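Local coordinates for ketosynthase (Streptomyces sp. MSC090213JE08, PDB 6KXE), which probably catalyses the decarboxylative condensation of a fatty acyl-ACP with malonyl-ACP to give 3-oxoacyl-ACP, the chain-elongation step of beta-ketoacyl-ACP synthases, at residues L258-S263 and L285-V290; A169-N174 and S392-G397. All blocks are in the same frame, centred on the assembly; numbering follows the deposited sequence.

How the contacts relate
Contact 1 and contact 2 lie in one thiolase-fold subunit, their centres about 17 Å apart and their nearest atoms about 4 Å apart without touching. In chain order the segments run 169-174, 258-263, 285-290 and 392-397, so contact 1 falls wholly between the two segments of contact 2 in sequence. Strand 398-405 pairs antiparallel with both strand 255-264 and strand 387-394, placing the two contacts on a common sheet. Helix 172-185 also connects them: the acylated C170 lies just before its start, whereas D182 and R185 near its end bond to residues of contact 1. One end of the helix thus adjoins the acylated cysteine, and the other joins a strand-helix contact at the dimer interface.

Contact 1. Residues L258-S263 and L285-V290; sequences LGYGLS and LDDAGV
The methyl group of A288 overlaps the CB of L258, the two carbons 3.7 Å apart, where the last turn of helix 274-288 packs on strand 255-264 in the C-terminal half of the thiolase fold. Farther along the leucine, CD1 reaches CG1 of V290 at 4.2 Å, a looser touch that carries the apolar contact past the helix end. A classic beta bulge interrupts the strand here, L258 and G259 both standing opposite I403 of strand 398-405. There the backbones come very close, with the CA atoms of G259 and A288 4.0 Å apart; the glycine has no side chain to stand between strand and helix. An almost straight CA-H...O contact joins A288 CA to L258 O (3.4 Å, 171° at the hydrogen). The helix stops at a Schellman motif, in which G289 takes a positive phi and V290 N returns to L285 O at 3.0 Å.

The polar part of the contact belongs to D287. With CG anti to its own nitrogen (chi1 -171°), the carboxylate extends alongside the Y260 backbone, and OD2 accepts the N-H of Y260 at 2.9 Å through its anti lone pair. Beside the carboxylate lies the Y260 ring, the two planes 73° apart; the phenol OH continues to D182. OD1 forms a salt bridge with R185 of its own chain, so the aspartate links the strand to helix 172-185. Two acceptors, Y260 O and D287 OD2, lie 3.2 Å apart, and R196 of the other subunit meets both at the dimer interface: its NH2 forms a salt bridge with OD2 and its NH1 bonds weakly to Y260 O.

Contact 2. Residues A169-N174 and S392-G397; sequences ACAAGN and SSAFAG. With PPI (propanoic acid), chain C.
The turn leading into helix 172-185 lies against the end of strand 387-394, with the CA atoms of C170 and A394 4.6 Å apart and no hydrogen bond between the segments. This is the active-site core of the thiolase fold, with the nucleophilic cysteine just before the buried helix. C170 SG is covalently bound to C1 of the propionyl group, 1.7 Å away, as expected of an acyl-enzyme; H301 and H336 touch the cysteine, consistent with the Cys-His-His triad of this family.

The A394 methyl packs against three side chains, A169 CB, C170 CB and A171 CB, the last closest at 3.9 Å. S393 O closes in on C170 CB at 3.3 Å. Farther back along the strand, S392 OG, set between its backbone N and carbonyl carbon (chi1 78°), passes alongside A171, 3.2 Å from its CB, and hydrogen-bonds to A400 O. N174 ND2 beside it bonds to the same oxygen, and N174 OD1 accepts a hydrogen bond from N390 ND2.

At the acyl end, F395 N donates a nearly straight bond to O1 of the bound group (3.0 Å, 167°), as an oxyanion-hole N-H would. N155 ND2 of the other subunit hydrogen-bonds to F395 O. The F395 ring meets the short chain with one face, over which C3 lies 3.6 Å above the plane, displaced toward the rim.

Contact 1. Residues L258-S263 and L285-V290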
# COMPACT_ATOMS: atom_id res chain seq x y z
N LEU A 258 -5.30 -8.50 19.03
CA LEU A 258 -4.30 -9.30 19.78
C LEU A 258 -2.97 -9.39 19.02
O LEU A 258 -1.93 -9.32 19.66
CB LEU A 258 -4.86 -10.68 20.10
CG LEU A 258 -6.07 -10.65 21.04
CD1 LEU A 258 -6.57 -12.06 21.30
CD2 LEU A 258 -5.74 -9.95 22.35
N GLY A 259 -3.00 -9.47 17.68
CA GLY A 259 -1.76 -9.69 16.92
C GLY A 259 -2.03 -9.83 15.45
O GLY A 259 -3.22 -10.00 15.03
N TYR A 260 -0.96 -9.85 14.68
CA TYR A 260 -1.09 -10.26 13.27
C TYR A 260 0.19 -10.91 12.80
O TYR A 260 1.18 -10.85 13.52
CB TYR A 260 -1.53 -9.08 12.40
CG TYR A 260 -0.49 -8.08 12.00
CD1 TYR A 260 0.10 -7.24 12.94
CD2 TYR A 260 -0.13 -7.92 10.67
CE1 TYR A 260 1.04 -6.30 12.58
CE2 TYR A 260 0.80 -6.97 10.29
CZ TYR A 260 1.38 -6.16 11.24
OH TYR A 260 2.25 -5.18 10.85
N GLY A 261 0.14 -11.47 11.59
CA GLY A 261 1.25 -12.17 10.94
C GLY A 261 1.36 -11.76 9.48
O GLY A 261 0.34 -11.63 8.83
N LEU A 262 2.57 -11.50 9.01
CA LEU A 262 2.83 -11.23 7.58
C LEU A 262 3.76 -12.31 7.08
O LEU A 262 4.77 -12.59 7.75
CB LEU A 262 3.49 -9.86 7.41
CG LEU A 262 2.63 -8.67 7.78
CD1 LEU A 262 3.42 -7.40 7.48
CD2 LEU A 262 1.29 -8.67 7.04
N SER A 263 3.43 -12.92 5.95
CA SER A 263 4.35 -13.86 5.29
C SER A 263 4.34 -13.56 3.80
O SER A 263 3.37 -12.95 3.30
CB SER A 263 4.04 -15.30 5.56
OG SER A 263 2.81 -15.66 4.95
N LEU A 285 -0.74 -16.19 15.25
CA LEU A 285 -1.05 -16.82 16.55
C LEU A 285 0.08 -16.52 17.54
O LEU A 285 -0.25 -16.25 18.72
CB LEU A 285 -1.24 -18.33 16.35
CG LEU A 285 -2.45 -18.73 15.50
CD1 LEU A 285 -2.47 -20.22 15.25
CD2 LEU A 285 -3.77 -18.29 16.13
N ASP A 286 1.34 -16.57 17.09
CA ASP A 286 2.52 -16.27 17.95
C ASP A 286 2.46 -14.81 18.39
O ASP A 286 2.65 -14.54 19.58
CB ASP A 286 3.86 -16.56 17.25
CG ASP A 286 4.13 -18.06 17.12
OD1 ASP A 286 3.51 -18.83 17.89
OD2 ASP A 286 4.94 -18.45 16.24
N ASP A 287 2.21 -13.88 17.46
CA ASP A 287 2.14 -12.44 17.80
C ASP A 287 1.00 -12.20 18.79
O ASP A 287 1.19 -11.42 19.69
CB ASP A 287 1.98 -11.58 16.55
CG ASP A 287 2.12 -10.10 16.85
OD1 ASP A 287 3.02 -9.74 17.62
OD2 ASP A 287 1.35 -9.32 16.32
N ALA A 288 -0.13 -12.88 18.64
CA ALA A 288 -1.32 -12.69 19.48
C ALA A 288 -1.15 -13.35 20.84
O ALA A 288 -1.95 -13.04 21.72
CB ALA A 288 -2.51 -13.23 18.80
N GLY A 289 -0.17 -14.24 20.97
CA GLY A 289 0.06 -15.03 22.20
C GLY A 289 -1.08 -16.00 22.44
O GLY A 289 -1.35 -16.30 23.59
N VAL A 290 -1.67 -16.58 21.39
CA VAL A 290 -2.76 -17.57 21.59
C VAL A 290 -2.40 -18.92 20.94
O VAL A 290 -1.61 -18.94 19.97
CB VAL A 290 -4.11 -17.06 21.05
CG1 VAL A 290 -4.53 -15.73 21.66
CG2 VAL A 290 -4.11 -17.01 19.55

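Contact 2. Residues A169-N174 and S392-G397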
# COMPACT_ATOMS: atom_id res chain seq x y z
N ALA A 169 -2.85 -5.27 -2.44
CA ALA A 169 -3.93 -5.90 -3.22
C ALA A 169 -4.94 -6.55 -2.25
O ALA A 169 -5.42 -5.84 -1.32
CB ALA A 169 -3.25 -6.88 -4.16
N CYS A 170 -5.24 -7.84 -2.40
CA CYS A 170 -6.38 -8.48 -1.72
C CYS A 170 -6.10 -8.74 -0.25
O CYS A 170 -7.01 -9.27 0.42
CB CYS A 170 -6.78 -9.75 -2.45
SG CYS A 170 -7.37 -9.36 -4.11
N ALA A 171 -4.91 -8.36 0.26
CA ALA A 171 -4.58 -8.46 1.70
C ALA A 171 -4.45 -7.08 2.38
O ALA A 171 -4.13 -7.01 3.57
CB ALA A 171 -3.30 -9.22 1.83
N ALA A 172 -4.76 -6.01 1.67
CA ALA A 172 -4.35 -4.64 2.05
C ALA A 172 -5.03 -4.22 3.37
O ALA A 172 -4.32 -3.70 4.24
CB ALA A 172 -4.62 -3.72 0.90
N GLY A 173 -6.30 -4.51 3.59
CA GLY A 173 -6.98 -4.13 4.85
C GLY A 173 -6.28 -4.68 6.07
O GLY A 173 -6.14 -3.96 7.05
N ASN A 174 -5.87 -5.95 6.02
CA ASN A 174 -5.21 -6.62 7.17
C ASN A 174 -3.82 -6.03 7.38
O ASN A 174 -3.43 -5.84 8.53
CB ASN A 174 -5.15 -8.13 7.01
CG ASN A 174 -6.28 -8.88 7.69
OD1 ASN A 174 -7.19 -8.30 8.28
ND2 ASN A 174 -6.18 -10.22 7.60
N SER A 392 -6.14 -13.30 5.10
CA SER A 392 -6.12 -12.61 3.79
C SER A 392 -4.91 -13.10 3.01
O SER A 392 -3.85 -13.36 3.61
CB SER A 392 -6.19 -11.10 3.94
OG SER A 392 -4.93 -10.53 4.31
N SER A 393 -5.04 -13.10 1.70
CA SER A 393 -3.95 -13.49 0.76
C SER A 393 -4.06 -12.60 -0.45
O SER A 393 -5.16 -12.02 -0.71
CB SER A 393 -4.09 -14.91 0.31
OG SER A 393 -3.53 -15.76 1.27
N ALA A 394 -2.99 -12.49 -1.21
CA ALA A 394 -3.05 -11.61 -2.38
C ALA A 394 -2.12 -12.09 -3.47
O ALA A 394 -1.24 -12.95 -3.24
CB ALA A 394 -2.73 -10.19 -1.94
N PHE A 395 -2.27 -11.47 -4.63
CA PHE A 395 -1.26 -11.57 -5.69
C PHE A 395 0.08 -11.15 -5.10
O PHE A 395 0.12 -10.48 -4.05
CB PHE A 395 -1.60 -10.65 -6.86
CG PHE A 395 -2.58 -11.21 -7.85
CD1 PHE A 395 -3.35 -12.33 -7.57
CD2 PHE A 395 -2.72 -10.59 -9.09
CE1 PHE A 395 -4.23 -12.82 -8.52
CE2 PHE A 395 -3.61 -11.08 -10.03
CZ PHE A 395 -4.37 -12.19 -9.75
N ALA A 396 1.15 -11.56 -5.78
CA ALA A 396 2.57 -11.32 -5.39
C ALA A 396 2.89 -12.01 -4.05
O ALA A 396 3.88 -11.65 -3.37
CB ALA A 396 2.80 -9.82 -5.40
N GLY A 397 2.15 -13.06 -3.70
CA GLY A 397 2.48 -13.93 -2.56
C GLY A 397 2.30 -13.29 -1.20
O GLY A 397 2.96 -13.74 -0.26
C1 PPI C . -5.94 -9.55 -5.07
C2 PPI C . -6.22 -9.57 -6.55
C3 PPI C . -5.25 -8.67 -7.20
O1 PPI C . -4.86 -9.95 -4.66